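Local atomic coordinates of secreted effector protein SopD (Salmonella typhimurium, PDB entry 5CPC), a protein that acts as a type III secreted effector that alters host cell physiology, contributes to replication in macrophages and cooperates with SopB in membrane fission and macropinosome formation during invasion. Residues 35-40 with 50-55; 84-89 with 157-162; 241-246 with 301-306. All coordinates share one frame; numbering follows the deposited sequence.

Contact 1. Residues 35-40 with 50-55; sequences GGWDKV and DHALEV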
loop_
_atom_site.group_PDB
_atom_site.type_symbol
_atom_site.label_atom_id
_atom_site.label_comp_id
_atom_site.label_asym_id
_atom_site.label_seq_id
_atom_site.Cartn_x
_atom_site.Cartn_y
_atom_site.Cartn_z
ATOM N N GLY A 35 3.673 16.003 21.451
ATOM C CA GLY A 35 4.413 17.133 22.096
ATOM C C GLY A 35 3.547 18.163 22.872
ATOM O O GLY A 35 3.929 19.335 22.955
ATOM N N GLY A 36 2.392 17.742 23.412
ATOM C CA GLY A 36 1.387 18.658 24.036
ATOM C C GLY A 36 0.863 19.740 23.057
ATOM O O GLY A 36 0.489 20.837 23.472
ATOM N N TRP A 37 0.848 19.446 21.747
ATOM C CA TRP A 37 0.458 20.448 20.697
ATOM C C TRP A 37 -0.928 21.117 20.935
ATOM O O TRP A 37 -1.093 22.331 20.663
ATOM C CB TRP A 37 0.542 19.845 19.277
ATOM C CG TRP A 37 0.340 20.849 18.183
ATOM C CD1 TRP A 37 -0.672 20.856 17.237
ATOM C CD2 TRP A 37 1.138 22.009 17.923
ATOM N NE1 TRP A 37 -0.527 21.935 16.418
ATOM C CE2 TRP A 37 0.577 22.649 16.785
ATOM C CE3 TRP A 37 2.303 22.558 18.524
ATOM C CZ2 TRP A 37 1.107 23.825 16.240
ATOM C CZ3 TRP A 37 2.833 23.720 17.979
ATOM C CH2 TRP A 37 2.220 24.363 16.856
ATOM N N ASP A 38 -1.879 20.362 21.493
ATOM C CA ASP A 38 -3.171 20.912 21.910
ATOM C C ASP A 38 -3.128 22.258 22.606
ATOM O O ASP A 38 -4.014 23.068 22.402
ATOM C CB ASP A 38 -3.888 19.936 22.870
ATOM C CG ASP A 38 -3.470 18.477 22.621
ATOM O OD1 ASP A 38 -2.169 18.186 22.711
ATOM O OD2 ASP A 38 -4.437 17.680 22.328
ATOM N N LYS A 39 -2.153 22.489 23.480
ATOM C CA LYS A 39 -2.086 23.747 24.149
ATOM C C LYS A 39 -0.854 24.498 23.705
ATOM O O LYS A 39 -0.843 25.706 23.747
ATOM C CB LYS A 39 -2.026 23.560 25.665
ATOM C CG LYS A 39 -3.257 22.957 26.329
ATOM C CD LYS A 39 -2.915 22.817 27.848
ATOM C CE LYS A 39 -3.111 24.149 28.709
ATOM N NZ LYS A 39 -2.164 24.434 29.837
ATOM N N VAL A 40 0.198 23.780 23.323
ATOM C CA VAL A 40 1.432 24.410 22.868
ATOM C C VAL A 40 1.233 25.289 21.639
ATOM O O VAL A 40 1.894 26.294 21.492
ATOM C CB VAL A 40 2.562 23.340 22.632
ATOM C CG1 VAL A 40 3.753 23.929 21.929
ATOM C CG2 VAL A 40 3.009 22.782 24.016
ATOM N N ASP A 50 2.514 25.509 11.145
ATOM C CA ASP A 50 3.183 24.399 10.398
ATOM C C ASP A 50 4.694 24.377 10.528
ATOM O O ASP A 50 5.329 23.318 10.647
ATOM C CB ASP A 50 2.772 24.336 8.888
ATOM C CG ASP A 50 1.316 24.001 8.696
ATOM O OD1 ASP A 50 0.780 23.181 9.495
ATOM O OD2 ASP A 50 0.687 24.580 7.773
ATOM N N HIS A 51 5.304 25.545 10.435
ATOM C CA HIS A 51 6.706 25.646 10.741
ATOM C C HIS A 51 6.930 25.173 12.228
ATOM O O HIS A 51 7.759 24.356 12.480
ATOM C CB HIS A 51 7.196 27.097 10.548
ATOM C CG HIS A 51 8.700 27.238 10.565
ATOM N ND1 HIS A 51 9.351 28.436 10.305
ATOM C CD2 HIS A 51 9.676 26.316 10.762
ATOM C CE1 HIS A 51 10.659 28.249 10.404
ATOM N NE2 HIS A 51 10.882 26.964 10.644
ATOM N N ALA A 52 6.191 25.662 13.194
ATOM C CA ALA A 52 6.503 25.269 14.560
ATOM C C ALA A 52 6.339 23.747 14.766
ATOM O O ALA A 52 7.118 23.155 15.526
ATOM C CB ALA A 52 5.649 26.026 15.516
ATOM N N LEU A 53 5.378 23.112 14.055
ATOM C CA LEU A 53 5.167 21.640 14.115
ATOM C C LEU A 53 6.308 20.837 13.575
ATOM O O LEU A 53 6.695 19.818 14.158
ATOM C CB LEU A 53 3.907 21.207 13.339
ATOM C CG LEU A 53 2.642 21.039 14.151
ATOM C CD1 LEU A 53 1.404 20.940 13.186
ATOM C CD2 LEU A 53 2.695 19.829 15.159
ATOM N N GLU A 54 6.861 21.301 12.441
ATOM C CA GLU A 54 8.019 20.662 11.877
ATOM C C GLU A 54 9.155 20.710 12.913
ATOM O O GLU A 54 9.901 19.730 13.128
ATOM C CB GLU A 54 8.405 21.425 10.591
ATOM C CG GLU A 54 9.456 20.738 9.768
ATOM C CD GLU A 54 8.850 19.490 9.063
ATOM O OE1 GLU A 54 9.538 18.428 8.958
ATOM O OE2 GLU A 54 7.676 19.601 8.634
ATOM N N VAL A 55 9.303 21.854 13.589
ATOM C CA VAL A 55 10.313 21.952 14.595
ATOM C C VAL A 55 9.982 21.025 15.777
ATOM O O VAL A 55 10.853 20.325 16.280
ATOM C CB VAL A 55 10.525 23.425 15.109
ATOM C CG1 VAL A 55 11.614 23.409 16.149
ATOM C CG2 VAL A 55 10.980 24.366 13.943
#

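Contact 2. Residues 84-89 with 157-162; sequences FKRLQH and KMTWHP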
loop_
_atom_site.group_PDB
_atom_site.type_symbol
_atom_site.label_atom_id
_atom_site.label_comp_id
_atom_site.label_asym_id
_atom_site.label_seq_id
_atom_site.Cartn_x
_atom_site.Cartn_y
_atom_site.Cartn_z
ATOM N N PHE A 84 9.448 14.860 1.750
ATOM C CA PHE A 84 9.641 15.481 0.421
ATOM C C PHE A 84 8.370 16.195 -0.047
ATOM O O PHE A 84 8.435 17.270 -0.661
ATOM C CB PHE A 84 10.164 14.449 -0.586
ATOM C CG PHE A 84 10.639 15.053 -1.907
ATOM C CD1 PHE A 84 11.725 15.896 -1.952
ATOM C CD2 PHE A 84 9.952 14.775 -3.099
ATOM C CE1 PHE A 84 12.158 16.466 -3.154
ATOM C CE2 PHE A 84 10.383 15.337 -4.336
ATOM C CZ PHE A 84 11.483 16.187 -4.359
ATOM N N LYS A 85 7.220 15.598 0.246
ATOM C CA LYS A 85 5.934 16.196 -0.045
ATOM C C LYS A 85 5.838 17.503 0.775
ATOM O O LYS A 85 5.462 18.598 0.236
ATOM C CB LYS A 85 4.795 15.193 0.307
ATOM C CG LYS A 85 3.498 15.262 -0.524
ATOM C CD LYS A 85 2.716 16.590 -0.448
ATOM C CE LYS A 85 2.798 17.410 -1.787
ATOM N NZ LYS A 85 2.819 18.955 -1.693
ATOM N N ARG A 86 6.287 17.451 2.035
ATOM C CA ARG A 86 6.189 18.677 2.840
ATOM C C ARG A 86 7.070 19.737 2.242
ATOM O O ARG A 86 6.712 20.925 2.239
ATOM C CB ARG A 86 6.482 18.493 4.356
ATOM C CG ARG A 86 5.516 17.530 5.096
ATOM C CD ARG A 86 5.673 17.638 6.673
ATOM N NE ARG A 86 7.022 17.373 7.202
ATOM C CZ ARG A 86 7.572 16.175 7.362
ATOM N NH1 ARG A 86 6.912 15.080 7.018
ATOM N NH2 ARG A 86 8.790 16.058 7.870
ATOM N N LEU A 87 8.241 19.337 1.779
ATOM C CA LEU A 87 9.148 20.315 1.095
ATOM C C LEU A 87 8.449 20.933 -0.088
ATOM O O LEU A 87 8.329 22.142 -0.192
ATOM C CB LEU A 87 10.447 19.650 0.616
ATOM C CG LEU A 87 11.659 20.521 0.247
ATOM C CD1 LEU A 87 11.939 21.679 1.296
ATOM C CD2 LEU A 87 12.934 19.642 0.089
ATOM N N GLN A 88 7.963 20.081 -0.981
ATOM C CA GLN A 88 7.366 20.525 -2.236
ATOM C C GLN A 88 6.282 21.534 -1.913
ATOM O O GLN A 88 6.173 22.581 -2.565
ATOM C CB GLN A 88 6.802 19.341 -2.992
ATOM C CG GLN A 88 6.243 19.737 -4.362
ATOM C CD GLN A 88 5.335 18.707 -4.950
ATOM O OE1 GLN A 88 4.536 18.065 -4.246
ATOM N NE2 GLN A 88 5.437 18.535 -6.257
ATOM N N HIS A 89 5.533 21.280 -0.839
ATOM C CA HIS A 89 4.333 22.092 -0.557
ATOM C C HIS A 89 4.709 23.510 -0.153
ATOM O O HIS A 89 3.903 24.421 -0.249
ATOM C CB HIS A 89 3.371 21.377 0.454
ATOM C CG HIS A 89 2.228 22.235 0.949
ATOM N ND1 HIS A 89 1.814 22.244 2.272
ATOM C CD2 HIS A 89 1.425 23.128 0.306
ATOM C CE1 HIS A 89 0.810 23.098 2.423
ATOM N NE2 HIS A 89 0.555 23.647 1.246
ATOM N N LYS A 157 1.205 9.465 8.901
ATOM C CA LYS A 157 0.521 9.028 10.120
ATOM C C LYS A 157 1.535 8.841 11.197
ATOM O O LYS A 157 1.272 9.178 12.354
ATOM C CB LYS A 157 -0.276 7.740 9.925
ATOM C CG LYS A 157 -1.375 7.876 8.896
ATOM C CD LYS A 157 -2.455 8.834 9.340
ATOM C CE LYS A 157 -3.554 8.797 8.309
ATOM N NZ LYS A 157 -4.766 9.507 8.752
ATOM N N MET A 158 2.713 8.352 10.817
ATOM C CA MET A 158 3.709 8.057 11.773
ATOM C C MET A 158 4.385 9.347 12.290
ATOM O O MET A 158 4.990 9.309 13.358
ATOM C CB MET A 158 4.745 7.144 11.181
ATOM C CG MET A 158 4.353 5.664 11.087
ATOM S SD MET A 158 5.807 4.813 10.418
ATOM C CE MET A 158 5.686 3.308 11.288
ATOM N N THR A 159 4.236 10.455 11.551
ATOM C CA THR A 159 4.919 11.723 11.804
ATOM C C THR A 159 4.035 12.610 12.675
ATOM O O THR A 159 4.475 13.163 13.687
ATOM C CB THR A 159 5.251 12.425 10.453
ATOM O OG1 THR A 159 6.295 11.692 9.798
ATOM C CG2 THR A 159 5.694 13.883 10.627
ATOM N N TRP A 160 2.795 12.784 12.261
ATOM C CA TRP A 160 1.896 13.625 12.996
ATOM C C TRP A 160 1.037 12.858 14.011
ATOM O O TRP A 160 0.394 13.515 14.856
ATOM C CB TRP A 160 1.012 14.468 12.059
ATOM C CG TRP A 160 1.805 15.322 11.130
ATOM C CD1 TRP A 160 1.616 15.462 9.772
ATOM C CD2 TRP A 160 2.944 16.143 11.467
ATOM N NE1 TRP A 160 2.558 16.325 9.253
ATOM C CE2 TRP A 160 3.391 16.753 10.251
ATOM C CE3 TRP A 160 3.626 16.432 12.671
ATOM C CZ2 TRP A 160 4.477 17.651 10.212
ATOM C CZ3 TRP A 160 4.724 17.318 12.640
ATOM C CH2 TRP A 160 5.145 17.912 11.407
ATOM N N HIS A 161 1.013 11.512 13.956
ATOM C CA HIS A 161 0.151 10.747 14.889
ATOM C C HIS A 161 0.808 9.532 15.425
ATOM O O HIS A 161 0.299 8.432 15.189
ATOM C CB HIS A 161 -1.152 10.312 14.227
ATOM C CG HIS A 161 -1.937 11.463 13.746
ATOM N ND1 HIS A 161 -2.640 12.276 14.608
ATOM C CD2 HIS A 161 -2.041 12.021 12.516
ATOM C CE1 HIS A 161 -3.187 13.265 13.917
ATOM N NE2 HIS A 161 -2.853 13.123 12.644
ATOM N N PRO A 162 1.926 9.727 16.131
ATOM C CA PRO A 162 2.718 8.685 16.706
ATOM C C PRO A 162 1.911 7.880 17.762
ATOM O O PRO A 162 2.270 6.739 18.067
ATOM C CB PRO A 162 3.869 9.468 17.364
ATOM C CG PRO A 162 3.295 10.838 17.679
ATOM C CD PRO A 162 2.438 11.078 16.474
#

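Contact 3. Residues 241-246 with 301-306; sequences VAFSMM and RSLHIG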
loop_
_atom_site.group_PDB
_atom_site.type_symbol
_atom_site.label_atom_id
_atom_site.label_comp_id
_atom_site.label_asym_id
_atom_site.label_seq_id
_atom_site.Cartn_x
_atom_site.Cartn_y
_atom_site.Cartn_z
ATOM N N VAL A 241 -12.150 -8.691 -20.482
ATOM C CA VAL A 241 -11.826 -8.416 -19.076
ATOM C C VAL A 241 -10.412 -8.911 -18.809
ATOM O O VAL A 241 -10.085 -10.062 -19.091
ATOM C CB VAL A 241 -12.746 -9.166 -18.119
ATOM C CG1 VAL A 241 -12.524 -8.663 -16.686
ATOM C CG2 VAL A 241 -14.204 -9.020 -18.577
ATOM N N ALA A 242 -9.587 -8.042 -18.256
ATOM C CA ALA A 242 -8.207 -8.343 -18.032
ATOM C C ALA A 242 -8.004 -8.428 -16.512
ATOM O O ALA A 242 -8.328 -7.481 -15.795
ATOM C CB ALA A 242 -7.339 -7.179 -18.636
ATOM N N PHE A 243 -7.486 -9.550 -16.031
ATOM C CA PHE A 243 -7.139 -9.731 -14.615
ATOM C C PHE A 243 -5.701 -9.464 -14.364
ATOM O O PHE A 243 -4.900 -9.492 -15.316
ATOM C CB PHE A 243 -7.468 -11.155 -14.195
ATOM C CG PHE A 243 -8.918 -11.456 -14.320
ATOM C CD1 PHE A 243 -9.790 -11.093 -13.316
ATOM C CD2 PHE A 243 -9.427 -12.066 -15.468
ATOM C CE1 PHE A 243 -11.167 -11.266 -13.449
ATOM C CE2 PHE A 243 -10.832 -12.328 -15.576
ATOM C CZ PHE A 243 -11.684 -11.905 -14.584
ATOM N N SER A 244 -5.417 -9.187 -13.077
ATOM C CA SER A 244 -4.105 -8.822 -12.517
ATOM C C SER A 244 -4.034 -9.233 -11.111
ATOM O O SER A 244 -5.044 -9.332 -10.453
ATOM C CB SER A 244 -4.006 -7.285 -12.384
ATOM O OG SER A 244 -3.761 -6.897 -13.676
ATOM N N MET A 245 -2.820 -9.366 -10.621
ATOM C CA MET A 245 -2.612 -9.480 -9.206
ATOM C C MET A 245 -1.920 -8.247 -8.571
ATOM O O MET A 245 -1.032 -7.660 -9.149
ATOM C CB MET A 245 -1.844 -10.737 -8.870
ATOM C CG MET A 245 -1.836 -10.992 -7.336
ATOM S SD MET A 245 -1.111 -12.557 -6.805
ATOM C CE MET A 245 -0.089 -12.813 -8.233
ATOM N N MET A 246 -2.346 -7.896 -7.373
ATOM C CA MET A 246 -1.748 -6.823 -6.634
ATOM C C MET A 246 -0.234 -7.161 -6.484
ATOM O O MET A 246 0.133 -8.261 -6.033
ATOM C CB MET A 246 -2.388 -6.726 -5.250
ATOM C CG MET A 246 -1.926 -5.458 -4.511
ATOM S SD MET A 246 -2.623 -5.208 -2.885
ATOM C CE MET A 246 -4.086 -4.295 -3.387
ATOM N N ARG A 301 -20.092 -9.346 -12.475
ATOM C CA ARG A 301 -18.881 -8.651 -12.934
ATOM C C ARG A 301 -18.088 -8.048 -11.778
ATOM O O ARG A 301 -17.703 -6.855 -11.796
ATOM C CB ARG A 301 -19.237 -7.564 -13.957
ATOM C CG ARG A 301 -19.997 -8.048 -15.141
ATOM C CD ARG A 301 -20.061 -7.033 -16.345
ATOM N NE ARG A 301 -20.467 -7.820 -17.499
ATOM C CZ ARG A 301 -19.651 -8.251 -18.465
ATOM N NH1 ARG A 301 -18.374 -7.904 -18.487
ATOM N NH2 ARG A 301 -20.133 -9.014 -19.446
ATOM N N SER A 302 -17.876 -8.865 -10.754
ATOM C CA SER A 302 -17.024 -8.525 -9.619
ATOM C C SER A 302 -16.354 -9.832 -9.066
ATOM O O SER A 302 -16.919 -10.940 -9.236
ATOM C CB SER A 302 -17.906 -7.968 -8.553
ATOM O OG SER A 302 -17.109 -7.653 -7.435
ATOM N N LEU A 303 -15.216 -9.714 -8.387
ATOM C CA LEU A 303 -14.751 -10.831 -7.557
ATOM C C LEU A 303 -14.888 -10.498 -6.096
ATOM O O LEU A 303 -14.397 -11.206 -5.232
ATOM C CB LEU A 303 -13.349 -11.339 -7.920
ATOM C CG LEU A 303 -13.140 -11.763 -9.375
ATOM C CD1 LEU A 303 -11.667 -12.023 -9.659
ATOM C CD2 LEU A 303 -13.944 -12.999 -9.651
ATOM N N HIS A 304 -15.674 -9.470 -5.802
ATOM C CA HIS A 304 -15.974 -9.082 -4.428
ATOM C C HIS A 304 -17.111 -9.946 -3.974
ATOM O O HIS A 304 -18.270 -9.522 -3.870
ATOM C CB HIS A 304 -16.286 -7.575 -4.322
ATOM C CG HIS A 304 -16.692 -7.112 -2.956
ATOM N ND1 HIS A 304 -16.272 -7.727 -1.791
ATOM C CD2 HIS A 304 -17.457 -6.066 -2.568
ATOM C CE1 HIS A 304 -16.799 -7.114 -0.749
ATOM N NE2 HIS A 304 -17.511 -6.092 -1.194
ATOM N N ILE A 305 -16.714 -11.174 -3.632
ATOM C CA ILE A 305 -17.615 -12.298 -3.369
ATOM C C ILE A 305 -17.639 -12.515 -1.877
ATOM O O ILE A 305 -16.589 -12.551 -1.243
ATOM C CB ILE A 305 -17.065 -13.502 -4.155
ATOM C CG1 ILE A 305 -17.146 -13.151 -5.639
ATOM C CG2 ILE A 305 -17.746 -14.795 -3.814
ATOM C CD1 ILE A 305 -16.772 -14.294 -6.650
ATOM N N GLY A 306 -18.833 -12.665 -1.308
ATOM C CA GLY A 306 -18.964 -12.945 0.105
ATOM C C GLY A 306 -19.861 -14.156 0.285
ATOM O O GLY A 306 -20.479 -14.659 -0.687
#

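Contact 1. Residues 35-40 with 50-55
Leu-53 lies over one face of the Trp-37 indole, and the two side chains cross at about a right angle. The leucine puts a methyl on the ring: CD2 sits 3.8 Å from the centroid of the five-membered ring of Trp-37, only 7° off the ring normal. This is a CH-pi contact. CG of Leu-53 lies over the same side of the indole, 3.7 Å from CE2 of Trp-37, a ring-fusion atom. The second methyl, CD1, reaches towards the pyrrole nitrogen, with 3.9 Å to NE1 of Trp-37. CG of Trp-37 is anti to the backbone N (chi1 -172°), which carries the indole out towards helix 49-60. The far end of the six-membered ring meets Ala-52, whose CB is 4.0 Å from CH2 of Trp-37.

Trp-37 follows Gly-36, the N-cap of the short helix 37-40. Its indole also touches Ile-32, Lys-49 and Leu-56. Leu-53 touches Ile-32 and Trp-160. Within these two segments, Trp-37 is the one side chain of 35-40 that reaches helix 49-60. Trp-37 and Leu-53 are buried, with Ala-52 at the more exposed side. The apolar contact probably rests on dispersion and the exclusion of water, with a weak CH-pi component from CD2.

Contact 2. Residues 84-89 with 157-162
Arg-86 NH2 forms a salt bridge with Glu-54 OE1 of helix 49-60, while CD and NH1 of Arg-86 meet Trp-160 and Thr-159. CD of Arg-86 comes to the edge of the Trp-160 indole, near its plane, 3.7 Å from CZ2 of Trp-160. The guanidinium and indole planes are 70° apart, so the two groups do not stack. On Thr-159 it is the methyl that touches: CG2 lies over one face of the guanidinium, 4.0 Å from Arg-86 NH1. CG2 of Thr-159 also covers a face of the neighbouring Trp-160 ring, 3.6 Å above its plane. One methyl thus packs against both flat groups.

The Arg-86 chain is extended at chi2 but bends at chi3 (-58°), which turns the guanidinium aside from the line of the aliphatic part. Thr-159 OG1 is hydrogen-bonded to Gly-155 O, and Trp-160 NE1 to Tyr-82 OH. The contact joins the later part of helix 76-90 to the end of helix 141-160. Helix 49-60 lies against both, through Glu-54 at Arg-86, His-57 at Thr-159 and Leu-53 at Trp-160. Phe-84, Leu-87 and Gln-88 of helix 76-90 touch strand 99-103 (Ile-101 and Phe-99).

Contact 3. Residues 241-246 with 301-306
Phe-243 and Leu-303 bury the most surface here, and their side chains cross at about a right angle. One methyl of the leucine, CD1, approaches one ring carbon of the phenylalanine, CE1, at 3.9 Å. The methyl comes in obliquely to the ring. CG of Leu-303 stands anti to the carbonyl carbon (chi1 -56°), and the chain is extended at chi2 (171°), which carries CD1 out to the ring. Both residues are buried. They share Ile-232 of the neighbouring strand 232-237, while Leu-295 of helix 285-298 touches Leu-303 and Tyr-281 of helix 264-283 touches Phe-243.

Arg-301 and Val-241 add a looser approach at the more exposed end. CG2 of Val-241 is 4.3 Å from NH1 of Arg-301, again oblique to the guanidinium plane. That NH1 makes a salt bridge with Glu-236 on strand 232-237, and Glu-236 also touches Val-241.

The loop is turned by Ser-302, whose OG accepts from His-304 N at 2.8 Å with an angle of 160°, an ST turn. The same OG is hydrogen-bonded to Glu-194. The loop leading into strand 305-306 meets the hairpin of strands 232-237 and 240-245 through side chains and through a hydrogen bond between Leu-303 N and Tyr-234 OH. The chemistry is divided: apolar packing in the buried part, and a charged group paired with Glu-236 of the hairpin at the more exposed end.

Contacts 1 and 2 are neighbours, with centres 13 Å apart on the same side of the chain's centre. Helix 49-60 connects them. Its residues 50-55 pack against 35-40, and also meet both segments of contact 2. The backbone O of Leu-53 packs 3.5 Å from CZ3 of Trp-160, and the backbone N of Glu-54 lies 3.9 Å from CH2 of Trp-160. Contact 3 is remote, on the opposite side of the chain's centre. Its centre is about 45 Å from that of contact 1 and about 33 Å from that of contact 2. The nearest atoms of contacts 2 and 3 are about 18 Å apart. Along the chain the three contacts follow in series.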